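Local coordinates for protein hydrazine synthase gamma subunit (Candidatus Kuenenia stuttgartiensis, PDB 5C2V) that reduces nitric oxide to hydroxylamine, the first half-reaction of hydrazine synthesis in the hydrazine synthase complex, and carries two heme c groups, at residues L100-P112 against G249-L261. Residues are numbered along the deposited sequence; the frame is centred on the assembly and turned at random.
Sequences LPPFRHEGFTGHP and GLDLVKEFDTPTL. With CA (calcium ion), chain T; HEC (heme c), chain B.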
loop_
_atom_site.group_PDB
_atom_site.type_symbol
_atom_site.label_atom_id
_atom_site.label_comp_id
_atom_site.label_asym_id
_atom_site.label_seq_id
_atom_site.Cartn_x
_atom_site.Cartn_y
_atom_site.Cartn_z
ATOM N N LEU C 100 14.819 52.181 -37.148
ATOM C CA LEU C 100 13.437 52.079 -37.611
ATOM C C LEU C 100 12.414 51.811 -36.507
ATOM O O LEU C 100 11.965 50.675 -36.338
ATOM C CB LEU C 100 13.327 50.987 -38.676
ATOM C CG LEU C 100 13.938 51.323 -40.036
ATOM C CD1 LEU C 100 13.952 50.097 -40.926
ATOM C CD2 LEU C 100 13.172 52.460 -40.697
ATOM N N PRO C 101 12.057 52.857 -35.743
ATOM C CA PRO C 101 10.895 52.841 -34.849
ATOM C C PRO C 101 9.600 53.081 -35.633
ATOM O O PRO C 101 9.664 53.650 -36.721
ATOM C CB PRO C 101 11.185 53.993 -33.886
ATOM C CG PRO C 101 11.965 54.954 -34.706
ATOM C CD PRO C 101 12.807 54.123 -35.639
ATOM N N PRO C 102 8.443 52.654 -35.098
ATOM C CA PRO C 102 8.279 51.943 -33.826
ATOM C C PRO C 102 8.654 50.471 -33.937
ATOM O O PRO C 102 8.970 49.991 -35.025
ATOM C CB PRO C 102 6.788 52.108 -33.529
ATOM C CG PRO C 102 6.163 52.172 -34.873
ATOM C CD PRO C 102 7.146 52.905 -35.751
ATOM N N PHE C 103 8.595 49.761 -32.816
ATOM C CA PHE C 103 9.166 48.424 -32.735
ATOM C C PHE C 103 8.130 47.300 -32.737
ATOM O O PHE C 103 6.935 47.537 -32.920
ATOM C CB PHE C 103 10.064 48.338 -31.502
ATOM C CG PHE C 103 11.048 49.473 -31.407
ATOM C CD1 PHE C 103 12.106 49.561 -32.299
ATOM C CD2 PHE C 103 10.908 50.456 -30.442
ATOM C CE1 PHE C 103 13.010 50.604 -32.226
ATOM C CE2 PHE C 103 11.811 51.503 -30.364
ATOM C CZ PHE C 103 12.863 51.576 -31.256
ATOM N N ARG C 104 8.622 46.080 -32.530
ATOM C CA ARG C 104 7.885 44.836 -32.755
ATOM C C ARG C 104 7.405 44.697 -34.200
ATOM O O ARG C 104 8.106 45.082 -35.134
ATOM C CB ARG C 104 6.685 44.734 -31.807
ATOM C CG ARG C 104 7.034 44.636 -30.331
ATOM C CD ARG C 104 6.479 43.348 -29.750
ATOM N NE ARG C 104 6.086 43.475 -28.351
ATOM C CZ ARG C 104 5.303 42.605 -27.720
ATOM N NH1 ARG C 104 4.827 41.551 -28.369
ATOM N NH2 ARG C 104 4.989 42.791 -26.445
ATOM N N HIS C 105 6.198 44.169 -34.372
ATOM C CA HIS C 105 5.671 43.859 -35.698
ATOM C C HIS C 105 4.393 44.635 -35.981
ATOM O O HIS C 105 4.339 45.440 -36.910
ATOM C CB HIS C 105 5.410 42.357 -35.841
ATOM C CG HIS C 105 6.613 41.568 -36.261
ATOM N ND1 HIS C 105 7.397 40.872 -35.366
ATOM C CD2 HIS C 105 7.159 41.360 -37.481
ATOM C CE1 HIS C 105 8.377 40.270 -36.019
ATOM N NE2 HIS C 105 8.255 40.551 -37.303
ATOM N N GLU C 106 3.363 44.364 -35.186
ATOM C CA GLU C 106 2.091 45.069 -35.298
ATOM C C GLU C 106 2.302 46.572 -35.163
ATOM O O GLU C 106 3.052 47.028 -34.301
ATOM C CB GLU C 106 1.110 44.569 -34.237
ATOM C CG GLU C 106 0.905 43.063 -34.258
ATOM C CD GLU C 106 -0.144 42.600 -33.267
ATOM O OE1 GLU C 106 -0.641 43.440 -32.489
ATOM O OE2 GLU C 106 -0.471 41.396 -33.267
ATOM N N GLY C 107 1.642 47.337 -36.027
ATOM C CA GLY C 107 1.846 48.772 -36.081
ATOM C C GLY C 107 0.842 49.577 -35.282
ATOM O O GLY C 107 0.263 49.086 -34.313
ATOM N N PHE C 108 0.635 50.823 -35.698
ATOM C CA PHE C 108 -0.245 51.744 -34.988
ATOM C C PHE C 108 -1.707 51.315 -35.039
ATOM O O PHE C 108 -2.469 51.587 -34.112
ATOM C CB PHE C 108 -0.107 53.158 -35.558
ATOM C CG PHE C 108 1.231 53.787 -35.297
ATOM C CD1 PHE C 108 1.479 54.448 -34.105
ATOM C CD2 PHE C 108 2.240 53.721 -36.244
ATOM C CE1 PHE C 108 2.708 55.029 -33.861
ATOM C CE2 PHE C 108 3.471 54.300 -36.006
ATOM C CZ PHE C 108 3.705 54.955 -34.813
ATOM N N THR C 109 -2.094 50.654 -36.125
ATOM C CA THR C 109 -3.476 50.219 -36.288
ATOM C C THR C 109 -3.854 49.216 -35.204
ATOM O O THR C 109 -3.197 48.188 -35.037
ATOM C CB THR C 109 -3.712 49.590 -37.675
ATOM O OG1 THR C 109 -3.252 50.487 -38.695
ATOM C CG2 THR C 109 -5.190 49.301 -37.888
ATOM N N GLY C 110 -4.920 49.522 -34.471
ATOM C CA GLY C 110 -5.384 48.665 -33.395
ATOM C C GLY C 110 -4.537 48.727 -32.137
ATOM O O GLY C 110 -4.748 47.947 -31.208
ATOM N N HIS C 111 -3.583 49.652 -32.095
ATOM C CA HIS C 111 -2.680 49.758 -30.949
ATOM C C HIS C 111 -2.513 51.183 -30.423
ATOM O O HIS C 111 -1.492 51.823 -30.676
ATOM C CB HIS C 111 -1.305 49.192 -31.308
ATOM C CG HIS C 111 -1.234 47.698 -31.258
ATOM N ND1 HIS C 111 -1.111 46.998 -30.074
ATOM C CD2 HIS C 111 -1.256 46.770 -32.241
ATOM C CE1 HIS C 111 -1.068 45.705 -30.333
ATOM N NE2 HIS C 111 -1.154 45.537 -31.640
ATOM N N PRO C 112 -3.516 51.682 -29.684
ATOM C CA PRO C 112 -3.396 52.974 -28.999
ATOM C C PRO C 112 -2.416 52.907 -27.829
ATOM O O PRO C 112 -1.947 53.941 -27.351
ATOM C CB PRO C 112 -4.820 53.245 -28.507
ATOM C CG PRO C 112 -5.428 51.894 -28.367
ATOM C CD PRO C 112 -4.835 51.064 -29.468
ATOM N N GLY C 249 -3.198 30.641 -38.499
ATOM C CA GLY C 249 -3.087 31.614 -37.425
ATOM C C GLY C 249 -4.296 32.522 -37.286
ATOM O O GLY C 249 -5.116 32.629 -38.199
ATOM N N LEU C 250 -4.408 33.173 -36.132
ATOM C CA LEU C 250 -5.440 34.177 -35.913
ATOM C C LEU C 250 -4.808 35.467 -35.413
ATOM O O LEU C 250 -4.335 35.531 -34.284
ATOM C CB LEU C 250 -6.480 33.679 -34.906
ATOM C CG LEU C 250 -7.300 32.455 -35.306
ATOM C CD1 LEU C 250 -8.140 31.958 -34.139
ATOM C CD2 LEU C 250 -8.177 32.805 -36.487
ATOM N N ASP C 251 -4.830 36.504 -36.245
ATOM C CA ASP C 251 -4.218 37.779 -35.890
ATOM C C ASP C 251 -5.241 38.747 -35.308
ATOM O O ASP C 251 -6.402 38.763 -35.715
ATOM C CB ASP C 251 -3.539 38.410 -37.107
ATOM C CG ASP C 251 -2.244 37.714 -37.483
ATOM O OD1 ASP C 251 -1.664 37.021 -36.621
ATOM O OD2 ASP C 251 -1.803 37.872 -38.643
ATOM N N LEU C 252 -4.804 39.550 -34.343
ATOM C CA LEU C 252 -5.676 40.557 -33.752
ATOM C C LEU C 252 -5.701 41.833 -34.592
ATOM O O LEU C 252 -6.567 42.687 -34.406
ATOM C CB LEU C 252 -5.239 40.874 -32.320
ATOM C CG LEU C 252 -6.006 40.149 -31.208
ATOM C CD1 LEU C 252 -5.929 38.637 -31.373
ATOM C CD2 LEU C 252 -5.507 40.576 -29.835
ATOM N N VAL C 253 -4.750 41.958 -35.516
ATOM C CA VAL C 253 -4.689 43.113 -36.411
ATOM C C VAL C 253 -4.386 42.689 -37.847
ATOM O O VAL C 253 -3.766 41.649 -38.079
ATOM C CB VAL C 253 -3.621 44.135 -35.962
ATOM C CG1 VAL C 253 -3.942 44.684 -34.578
ATOM C CG2 VAL C 253 -2.238 43.505 -35.986
ATOM N N LYS C 254 -4.846 43.484 -38.808
ATOM C CA LYS C 254 -4.592 43.204 -40.219
ATOM C C LYS C 254 -3.368 43.925 -40.783
ATOM O O LYS C 254 -2.922 43.619 -41.888
ATOM C CB LYS C 254 -5.817 43.577 -41.055
ATOM C CG LYS C 254 -7.127 43.047 -40.510
ATOM C CD LYS C 254 -8.292 43.476 -41.383
ATOM C CE LYS C 254 -9.606 42.939 -40.848
ATOM N NZ LYS C 254 -10.747 43.288 -41.736
ATOM N N GLU C 255 -2.818 44.872 -40.027
ATOM C CA GLU C 255 -1.754 45.727 -40.551
ATOM C C GLU C 255 -0.494 45.669 -39.692
ATOM O O GLU C 255 -0.570 45.468 -38.481
ATOM C CB GLU C 255 -2.247 47.171 -40.667
ATOM C CG GLU C 255 -3.446 47.344 -41.584
ATOM C CD GLU C 255 -3.848 48.795 -41.752
ATOM O OE1 GLU C 255 -3.276 49.656 -41.049
ATOM O OE2 GLU C 255 -4.733 49.076 -42.586
ATOM N N PHE C 256 0.663 45.853 -40.324
ATOM C CA PHE C 256 1.936 45.665 -39.635
ATOM C C PHE C 256 2.993 46.705 -39.999
ATOM O O PHE C 256 2.991 47.258 -41.098
ATOM C CB PHE C 256 2.481 44.264 -39.926
ATOM C CG PHE C 256 1.472 43.171 -39.731
ATOM C CD1 PHE C 256 1.219 42.659 -38.469
ATOM C CD2 PHE C 256 0.766 42.662 -40.810
ATOM C CE1 PHE C 256 0.285 41.657 -38.287
ATOM C CE2 PHE C 256 -0.168 41.660 -40.634
ATOM C CZ PHE C 256 -0.409 41.157 -39.371
ATOM N N ASP C 257 3.897 46.957 -39.056
ATOM C CA ASP C 257 5.035 47.842 -39.274
ATOM C C ASP C 257 6.046 47.193 -40.217
ATOM O O ASP C 257 6.477 46.062 -39.993
ATOM C CB ASP C 257 5.688 48.195 -37.933
ATOM C CG ASP C 257 7.059 48.822 -38.091
ATOM O OD1 ASP C 257 7.136 49.985 -38.538
ATOM O OD2 ASP C 257 8.060 48.154 -37.748
ATOM N N THR C 258 6.419 47.912 -41.273
ATOM C CA THR C 258 7.316 47.370 -42.290
ATOM C C THR C 258 8.750 47.250 -41.786
ATOM O O THR C 258 9.327 48.222 -41.298
ATOM C CB THR C 258 7.317 48.233 -43.565
ATOM O OG1 THR C 258 8.205 49.344 -43.394
ATOM C CG2 THR C 258 5.919 48.738 -43.871
ATOM N N PRO C 259 9.326 46.045 -41.898
ATOM C CA PRO C 259 10.714 45.760 -41.522
ATOM C C PRO C 259 11.712 46.237 -42.570
ATOM O O PRO C 259 11.344 46.426 -43.730
ATOM C CB PRO C 259 10.747 44.227 -41.411
ATOM C CG PRO C 259 9.317 43.769 -41.547
ATOM C CD PRO C 259 8.624 44.828 -42.329
ATOM N N THR C 260 12.963 46.422 -42.162
ATOM C CA THR C 260 14.036 46.731 -43.099
ATOM C C THR C 260 14.289 45.545 -44.024
ATOM O O THR C 260 14.024 44.399 -43.663
ATOM C CB THR C 260 15.345 47.086 -42.369
ATOM O OG1 THR C 260 16.367 47.378 -43.330
ATOM C CG2 THR C 260 15.801 45.928 -41.491
ATOM N N LEU C 261 14.786 45.825 -45.224
ATOM C CA LEU C 261 15.184 44.760 -46.135
ATOM C C LEU C 261 16.685 44.502 -46.040
ATOM O O LEU C 261 17.219 43.624 -46.718
ATOM C CB LEU C 261 14.789 45.097 -47.574
ATOM C CG LEU C 261 13.285 45.228 -47.828
ATOM C CD1 LEU C 261 12.989 45.238 -49.320
ATOM C CD2 LEU C 261 12.519 44.114 -47.128
HETATM CA CA CA T . 9.998 49.340 -37.028
HETATM FE FE HEC B . 7.470 44.513 -48.423
HETATM C CHA HEC B . 7.743 42.704 -45.515
HETATM C CHB HEC B . 10.025 42.701 -49.798
HETATM C CHC HEC B . 6.712 45.795 -51.532
HETATM C CHD HEC B . 5.170 46.594 -47.002
HETATM N NA HEC B . 8.650 42.966 -47.784
HETATM C C1A HEC B . 8.634 42.402 -46.523
HETATM C C2A HEC B . 9.714 41.436 -46.455
HETATM C C3A HEC B . 10.344 41.434 -47.633
HETATM C C4A HEC B . 9.688 42.396 -48.497
HETATM C CMA HEC B . 11.560 40.560 -48.010
HETATM C CAA HEC B . 10.078 40.566 -45.232
HETATM C CBA HEC B . 10.631 41.454 -44.120
HETATM C CGA HEC B . 10.768 40.656 -42.850
HETATM O O1A HEC B . 11.459 41.132 -41.914
HETATM O O2A HEC B . 10.191 39.541 -42.776
HETATM N NB HEC B . 8.278 44.348 -50.312
HETATM C C1B HEC B . 9.238 43.421 -50.672
HETATM C C2B HEC B . 9.260 43.336 -52.118
HETATM C C3B HEC B . 8.349 44.196 -52.597
HETATM C C4B HEC B . 7.710 44.846 -51.469
HETATM C CMB HEC B . 10.197 42.419 -52.936
HETATM C CAB HEC B . 8.006 44.460 -54.083
HETATM C CBB HEC B . 7.276 43.241 -54.691
HETATM N NC HEC B . 6.180 45.933 -49.138
HETATM C C1C HEC B . 6.019 46.313 -50.457
HETATM C C2C HEC B . 4.919 47.256 -50.516
HETATM C C3C HEC B . 4.576 47.562 -49.258
HETATM C C4C HEC B . 5.307 46.678 -48.371
HETATM C CMC HEC B . 4.513 48.045 -51.780
HETATM C CAC HEC B . 3.494 48.576 -48.815
HETATM C CBC HEC B . 2.089 48.095 -49.240
HETATM N ND HEC B . 6.635 44.673 -46.513
HETATM C C1D HEC B . 5.577 45.533 -46.223
HETATM C C2D HEC B . 4.975 45.126 -44.972
HETATM C C3D HEC B . 5.788 43.908 -44.508
HETATM C C4D HEC B . 6.791 43.702 -45.529
HETATM C CMD HEC B . 3.774 45.784 -44.256
HETATM C CAD HEC B . 5.579 43.063 -43.232
HETATM C CBD HEC B . 4.250 42.324 -43.330
HETATM C CGD HEC B . 4.172 41.272 -42.257
HETATM O O1D HEC B . 3.162 40.522 -42.223
HETATM O O2D HEC B . 5.122 41.182 -41.437
HETATM O O HOH W 1 9.156 51.279 -38.128
HETATM O O HOH W 2 -2.469 39.295 -33.191
HETATM O O HOH W 3 11.089 48.652 -39.038
HETATM O O HOH W 4 10.841 47.386 -35.931
#
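Asp257 and Pro102 meet through a calcium ion, which Asp257 OD2 binds at 2.4 Å and Pro102 O at 2.3 Å; the carbonyl of Leu100 and three waters bring the ligands to six oxygens. Asp257 OD1 lies 3.3 Å from the calcium, so the carboxylate is monodentate, and this second oxygen instead accepts from a coordinated water that also bonds, weakly, to Pro101 O. Asp257 carries its CG anti to the backbone N (chi1 166°), a setting that directs the carboxylate to the ion. Another coordinated water donates to Thr258 O.

Backbone pairing is limited to Asp257 N, which donates to His105 O at 2.7 Å; the C=O...N angle of 171° puts the donor almost in line with the carbonyl, while the N-H...O angle of 151° leaves the bond somewhat bent.

Among the side-chain polar contacts, the hydroxyl of Thr109 donates to Glu255 OE1, with OG1 modelled very short at 2.5 Å from that oxygen, a value that says nothing of strength. The two oxygens of Glu106 are divided: OE1 faces His111 NE2, modelled too close to be taken literally, so this His-carboxylate pairing is doubtful in detail, while OE2 forms a salt bridge with Lys89 and, through a water, reaches Leu252 N.

Van der Waals contact flanks these bonds. Val253 CG2 lies against Glu106, 3.5 Å from its CD, and Val253 CG1 approaches Thr109 O. Leu100 CD1 touches Thr260 CB at 3.6 Å, the two side chains crossing at about a right angle.

Both segments also reach heme. His105 ND1 and Arg104 NH1 bond to propionate oxygens of heme 1, whereas Phe256, Thr258, Pro259 and Leu261 line the pocket of heme 2. The arrangement is thus a calcium-bridged junction between the loop 100-112 and the strand 256-257, connecting the pocket of the probable active-site heme to that of the probable electron-transfer heme in this two-lobed diheme cytochrome c.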